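Local coordinates for uncharacterized protein MG376 homolog (Mycoplasma pneumoniae, PDB 2HQL) that probably binds single-stranded DNA through an OB fold, although its precise cellular role has not been established, at residues Val49-Gly54 with Lys88-Ile93; Ser71-Leu76 with Glu92-Phe97. All coordinates share one frame; numbering follows the deposited sequence.

Contact 1. Residues Val49-Gly54 with Lys88-Ile93; sequences VIYANG and KTTIEI
The ring of Tyr51 lies across the neighbouring strand, with the backbone of Glu92 over one of its faces and the hydroxyl of Thr90 at its edge. Glu92 CA sits 3.9 Å from the ring centroid, a CH-pi contact displaced toward the rim, while Thr90 OG1 lies near the ring plane, 3.5 Å from Tyr51 CE1. The first torsion of Tyr51 puts CG between its own N and carbonyl carbon (chi1 68°), which swings the ring over the partner strand. Glu92, extended, runs past the phenol end, its CB 3.3 Å from Tyr51 OH, and its carboxylate is turned only 12° from the ring plane before meeting Arg77 in a salt bridge.

Beneath these groups runs a parallel ladder. Ile91 spends both N and O on the residues flanking Ile50, and Tyr51 does the same round Glu92; the bond from Ile93 N to Tyr51 O measures 2.9 Å. Two waters continue the ladder, one joining Val49 N to Thr89 O and the other Asn53 N to Ile93 O. On the face away from the tyrosine, Ile50 CD1 meets Ile93 CD1 at 3.6 Å, and Ile50 CG2 rests on Ile91 CD1. Leu56 and Leu60 of helix 54-64 pack on Ile93.

Such parallel pairing of the third and fifth strands belongs to the OB fold. Ile50, Ile91 and Ile93 form a buried aliphatic face, reached by strand 28-39 at Ile50 and the helix at Ile93, whereas Tyr51, Thr90 and Glu92, with Val49 beside them, line a partly exposed face, consistent with nucleic-acid binding but not proof of it.

Contact 2. Residues Ser71-Leu76 with Glu92-Phe97; sequences SIEGIL and EIVKIF
Glu73 faces two residues at once, Val94 and Lys95, and so marks a classic beta bulge in the antiparallel hairpin formed by strands 69-81 and 86-96 of the OB fold. Its carbonyl oxygen is gripped by two donors, Val94 N at 2.8 Å and Lys95 N at 3.0 Å, the first in the carbonyl plane and the second tilted from it. The extra residue shifts the register by one, pairing Glu73 with Lys95 on one side of the bulge and Gly74 with Ile93 on the other. The Glu73 side chain lies alongside Val94 and points the same way, bringing OE1 to 3.6 Å from Val94 CG1; its OE2 makes a long, weak ion pair with Arg10.

Ile75 flanks the bulge on the same face. It bonds reciprocally with Glu92 through the backbone, and its CG1, anti to the carbonyl carbon (chi1 -49°), reaches Val94 CG2 at 3.6 Å. Val94 is thus wedged between the aliphatic part of Ile75 and the carboxylate end of Glu73.

Ile72 turns to the other face, where it crosses Ile93 at about a right angle and lies near Ile96; Leu56 of helix 54-64 packs on Ile93 and Ile96. Toward the end of the hairpin, Phe97 N bonds to Ser71 O, and the phenylalanine ring lies obliquely against the strand, its CZ 3.8 Å from Glu73 CB. At the inner face the fit is tight: Ile72 CD1 comes to 3.4 Å from Ile93 CG1, closer than ordinary carbon-carbon contact.

In the fold
From the N terminus, strands 9-22 and 28-39 lead into strand 42-53, whose end opens contact 1. Helix 54-64 follows, then strand 69-81, which supplies the first half of contact 2. Only when strand 86-96 arrives are both closed: contact 1's loop takes in helix 54-64 and strand 69-81, while contact 2 closes the shorter hairpin loop. Their segments alternate along the chain, so the two loops cross instead of nesting, and they share Glu92 and Ile93. Strand 86-96 is therefore the central link, parallel to one neighbour and antiparallel to the other. Strand 69-81 then pairs with 9-22, joining the first and last strands of the sheet. Leu76 and Thr89 also pack against their counterparts in the second subunit.

Contact 1. Residues Val49-Gly54 with Lys88-Ile93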
loop_
_atom_site.group_PDB
_atom_site.type_symbol
_atom_site.label_atom_id
_atom_site.label_comp_id
_atom_site.label_asym_id
_atom_site.label_seq_id
_atom_site.Cartn_x
_atom_site.Cartn_y
_atom_site.Cartn_z
ATOM N N VAL A 49 8.867 -1.306 -0.093
ATOM C CA VAL A 49 9.535 -2.592 -0.070
ATOM C C VAL A 49 8.587 -3.584 -0.709
ATOM O O VAL A 49 7.437 -3.710 -0.312
ATOM C CB VAL A 49 9.866 -3.052 1.359
ATOM C CG1 VAL A 49 10.516 -4.418 1.320
ATOM C CG2 VAL A 49 10.785 -2.051 2.033
ATOM N N ILE A 50 9.077 -4.273 -1.724
ATOM C CA ILE A 50 8.280 -5.255 -2.429
ATOM C C ILE A 50 9.027 -6.580 -2.366
ATOM O O ILE A 50 10.227 -6.605 -2.096
ATOM C CB ILE A 50 8.074 -4.828 -3.901
ATOM C CG1 ILE A 50 9.421 -4.720 -4.618
ATOM C CG2 ILE A 50 7.392 -3.465 -3.955
ATOM C CD1 ILE A 50 9.294 -4.448 -6.097
ATOM N N TYR A 51 8.318 -7.682 -2.585
ATOM C CA TYR A 51 8.962 -8.994 -2.566
ATOM C C TYR A 51 8.241 -9.972 -3.476
ATOM O O TYR A 51 7.191 -9.651 -4.024
ATOM C CB TYR A 51 9.025 -9.581 -1.146
ATOM C CG TYR A 51 7.695 -9.966 -0.538
ATOM C CD1 TYR A 51 6.940 -9.037 0.179
ATOM C CD2 TYR A 51 7.191 -11.259 -0.674
ATOM C CE1 TYR A 51 5.708 -9.389 0.749
ATOM C CE2 TYR A 51 5.958 -11.623 -0.110
ATOM C CZ TYR A 51 5.224 -10.679 0.599
ATOM O OH TYR A 51 4.009 -11.016 1.152
ATOM N N ALA A 52 8.825 -11.160 -3.632
ATOM C CA ALA A 52 8.256 -12.214 -4.462
ATOM C C ALA A 52 8.765 -13.576 -4.006
ATOM O O ALA A 52 9.833 -13.688 -3.408
ATOM C CB ALA A 52 8.617 -11.986 -5.919
ATOM N N ASN A 53 7.984 -14.608 -4.296
ATOM C CA ASN A 53 8.329 -15.977 -3.934
ATOM C C ASN A 53 8.401 -16.881 -5.169
ATOM O O ASN A 53 7.991 -16.484 -6.264
ATOM C CB ASN A 53 7.287 -16.524 -2.963
ATOM C CG ASN A 53 7.404 -15.918 -1.591
ATOM O OD1 ASN A 53 8.237 -16.336 -0.786
ATOM N ND2 ASN A 53 6.581 -14.922 -1.316
ATOM N N GLY A 54 8.943 -18.081 -4.975
ATOM C CA GLY A 54 9.054 -19.065 -6.040
ATOM C C GLY A 54 9.733 -18.642 -7.326
ATOM O O GLY A 54 10.799 -18.031 -7.308
ATOM N N LYS A 88 4.379 -2.193 9.651
ATOM C CA LYS A 88 5.072 -1.808 8.430
ATOM C C LYS A 88 4.377 -2.391 7.205
ATOM O O LYS A 88 3.731 -3.423 7.298
ATOM C CB LYS A 88 6.536 -2.280 8.498
ATOM C CG LYS A 88 7.323 -1.743 9.699
ATOM C CD LYS A 88 7.720 -0.297 9.491
ATOM C CE LYS A 88 8.163 0.391 10.792
ATOM N NZ LYS A 88 8.368 1.870 10.614
ATOM N N THR A 89 4.506 -1.718 6.066
ATOM C CA THR A 89 3.889 -2.165 4.815
ATOM C C THR A 89 4.860 -2.741 3.764
ATOM O O THR A 89 5.958 -2.215 3.546
ATOM C CB THR A 89 3.118 -1.007 4.168
ATOM O OG1 THR A 89 1.985 -0.693 4.978
ATOM C CG2 THR A 89 2.652 -1.366 2.777
ATOM N N THR A 90 4.440 -3.829 3.123
ATOM C CA THR A 90 5.220 -4.476 2.060
ATOM C C THR A 90 4.250 -4.900 0.964
ATOM O O THR A 90 3.076 -5.152 1.236
ATOM C CB THR A 90 5.960 -5.763 2.539
ATOM O OG1 THR A 90 5.007 -6.735 2.991
ATOM C CG2 THR A 90 6.926 -5.447 3.659
ATOM N N ILE A 91 4.727 -4.972 -0.273
ATOM C CA ILE A 91 3.860 -5.395 -1.361
ATOM C C ILE A 91 4.274 -6.750 -1.894
ATOM O O ILE A 91 5.391 -6.919 -2.361
ATOM C CB ILE A 91 3.866 -4.425 -2.565
ATOM C CG1 ILE A 91 3.564 -2.989 -2.103
ATOM C CG2 ILE A 91 2.823 -4.882 -3.597
ATOM C CD1 ILE A 91 4.775 -2.253 -1.559
ATOM N N GLU A 92 3.348 -7.704 -1.812
ATOM C CA GLU A 92 3.548 -9.059 -2.305
ATOM C C GLU A 92 3.324 -9.014 -3.812
ATOM O O GLU A 92 2.199 -8.845 -4.282
ATOM C CB GLU A 92 2.530 -10.001 -1.666
ATOM C CG GLU A 92 2.785 -11.464 -1.951
ATOM C CD GLU A 92 1.641 -12.323 -1.507
ATOM O OE1 GLU A 92 0.889 -11.860 -0.628
ATOM O OE2 GLU A 92 1.494 -13.453 -2.020
ATOM N N ILE A 93 4.400 -9.157 -4.566
ATOM C CA ILE A 93 4.317 -9.109 -6.014
ATOM C C ILE A 93 3.519 -10.264 -6.605
ATOM O O ILE A 93 3.742 -11.430 -6.272
ATOM C CB ILE A 93 5.736 -9.075 -6.627
ATOM C CG1 ILE A 93 6.417 -7.747 -6.258
ATOM C CG2 ILE A 93 5.672 -9.308 -8.137
ATOM C CD1 ILE A 93 7.889 -7.702 -6.581
HETATM O O HOH W 1 6.708 -0.554 1.755
HETATM O O HOH W 2 5.205 -13.388 -5.455
#

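Contact 2. Residues Ser71-Leu76 with Glu92-Phe97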
loop_
_atom_site.group_PDB
_atom_site.type_symbol
_atom_site.label_atom_id
_atom_site.label_comp_id
_atom_site.label_asym_id
_atom_site.label_seq_id
_atom_site.Cartn_x
_atom_site.Cartn_y
_atom_site.Cartn_z
ATOM N N SER A 71 7.745 -2.017 -12.723
ATOM C CA SER A 71 6.324 -1.757 -12.487
ATOM C C SER A 71 5.723 -3.098 -12.150
ATOM O O SER A 71 6.102 -4.096 -12.748
ATOM C CB SER A 71 5.637 -1.218 -13.750
ATOM O OG SER A 71 6.253 -0.028 -14.212
ATOM N N ILE A 72 4.790 -3.138 -11.205
ATOM C CA ILE A 72 4.169 -4.409 -10.839
ATOM C C ILE A 72 2.690 -4.295 -10.496
ATOM O O ILE A 72 2.098 -3.214 -10.512
ATOM C CB ILE A 72 4.839 -5.060 -9.581
ATOM C CG1 ILE A 72 4.653 -4.140 -8.365
ATOM C CG2 ILE A 72 6.323 -5.351 -9.831
ATOM C CD1 ILE A 72 4.842 -4.839 -7.034
ATOM N N GLU A 73 2.119 -5.457 -10.189
ATOM C CA GLU A 73 0.749 -5.596 -9.724
ATOM C C GLU A 73 0.977 -6.420 -8.460
ATOM O O GLU A 73 1.678 -7.426 -8.495
ATOM C CB GLU A 73 -0.109 -6.386 -10.709
ATOM C CG GLU A 73 -1.606 -6.223 -10.457
ATOM C CD GLU A 73 -2.269 -7.451 -9.864
ATOM O OE1 GLU A 73 -2.171 -8.519 -10.502
ATOM O OE2 GLU A 73 -2.895 -7.352 -8.777
ATOM N N GLY A 74 0.420 -6.004 -7.335
ATOM C CA GLY A 74 0.659 -6.778 -6.136
ATOM C C GLY A 74 -0.423 -6.666 -5.098
ATOM O O GLY A 74 -1.477 -6.069 -5.334
ATOM N N ILE A 75 -0.147 -7.241 -3.933
ATOM C CA ILE A 75 -1.087 -7.244 -2.822
ATOM C C ILE A 75 -0.450 -6.560 -1.610
ATOM O O ILE A 75 0.634 -6.931 -1.161
ATOM C CB ILE A 75 -1.480 -8.692 -2.470
ATOM C CG1 ILE A 75 -1.871 -9.446 -3.746
ATOM C CG2 ILE A 75 -2.644 -8.700 -1.533
ATOM C CD1 ILE A 75 -2.149 -10.927 -3.540
ATOM N N LEU A 76 -1.126 -5.552 -1.082
ATOM C CA LEU A 76 -0.596 -4.835 0.068
ATOM C C LEU A 76 -0.688 -5.648 1.367
ATOM O O LEU A 76 -1.778 -6.024 1.807
ATOM C CB LEU A 76 -1.327 -3.502 0.213
ATOM C CG LEU A 76 -0.588 -2.400 0.970
ATOM C CD1 LEU A 76 0.781 -2.160 0.351
ATOM C CD2 LEU A 76 -1.408 -1.139 0.925
ATOM N N GLU A 92 3.348 -7.704 -1.812
ATOM C CA GLU A 92 3.548 -9.059 -2.305
ATOM C C GLU A 92 3.324 -9.014 -3.812
ATOM O O GLU A 92 2.199 -8.845 -4.282
ATOM C CB GLU A 92 2.530 -10.001 -1.666
ATOM C CG GLU A 92 2.785 -11.464 -1.951
ATOM C CD GLU A 92 1.641 -12.323 -1.507
ATOM O OE1 GLU A 92 0.889 -11.860 -0.628
ATOM O OE2 GLU A 92 1.494 -13.453 -2.020
ATOM N N ILE A 93 4.400 -9.157 -4.566
ATOM C CA ILE A 93 4.317 -9.109 -6.014
ATOM C C ILE A 93 3.519 -10.264 -6.605
ATOM O O ILE A 93 3.742 -11.430 -6.272
ATOM C CB ILE A 93 5.736 -9.075 -6.627
ATOM C CG1 ILE A 93 6.417 -7.747 -6.258
ATOM C CG2 ILE A 93 5.672 -9.308 -8.137
ATOM C CD1 ILE A 93 7.889 -7.702 -6.581
ATOM N N VAL A 94 2.574 -9.925 -7.476
ATOM C CA VAL A 94 1.737 -10.909 -8.146
ATOM C C VAL A 94 2.156 -10.936 -9.600
ATOM O O VAL A 94 2.199 -11.991 -10.230
ATOM C CB VAL A 94 0.231 -10.531 -8.074
ATOM C CG1 VAL A 94 -0.554 -11.344 -9.078
ATOM C CG2 VAL A 94 -0.318 -10.793 -6.675
ATOM N N LYS A 95 2.495 -9.768 -10.128
ATOM C CA LYS A 95 2.886 -9.680 -11.521
ATOM C C LYS A 95 3.898 -8.569 -11.837
ATOM O O LYS A 95 3.810 -7.449 -11.327
ATOM C CB LYS A 95 1.620 -9.500 -12.362
ATOM C CG LYS A 95 1.823 -9.691 -13.844
ATOM C CD LYS A 95 0.505 -9.693 -14.589
ATOM C CE LYS A 95 0.736 -9.917 -16.064
ATOM N NZ LYS A 95 1.632 -8.863 -16.620
ATOM N N ILE A 96 4.872 -8.899 -12.678
ATOM C CA ILE A 96 5.880 -7.937 -13.100
ATOM C C ILE A 96 5.571 -7.575 -14.541
ATOM O O ILE A 96 5.266 -8.448 -15.359
ATOM C CB ILE A 96 7.307 -8.520 -13.051
ATOM C CG1 ILE A 96 7.670 -8.901 -11.616
ATOM C CG2 ILE A 96 8.300 -7.494 -13.584
ATOM C CD1 ILE A 96 9.063 -9.468 -11.483
ATOM N N PHE A 97 5.648 -6.290 -14.858
ATOM C CA PHE A 97 5.358 -5.844 -16.213
ATOM C C PHE A 97 6.622 -5.557 -17.028
ATOM O O PHE A 97 7.721 -5.396 -16.479
ATOM C CB PHE A 97 4.480 -4.587 -16.172
ATOM C CG PHE A 97 3.157 -4.781 -15.464
ATOM C CD1 PHE A 97 2.188 -5.640 -15.985
ATOM C CD2 PHE A 97 2.875 -4.089 -14.285
ATOM C CE1 PHE A 97 0.961 -5.803 -15.350
ATOM C CE2 PHE A 97 1.645 -4.249 -13.641
ATOM C CZ PHE A 97 0.687 -5.108 -14.176
HETATM O O HOH W 3 9.016 -2.743 -15.266
#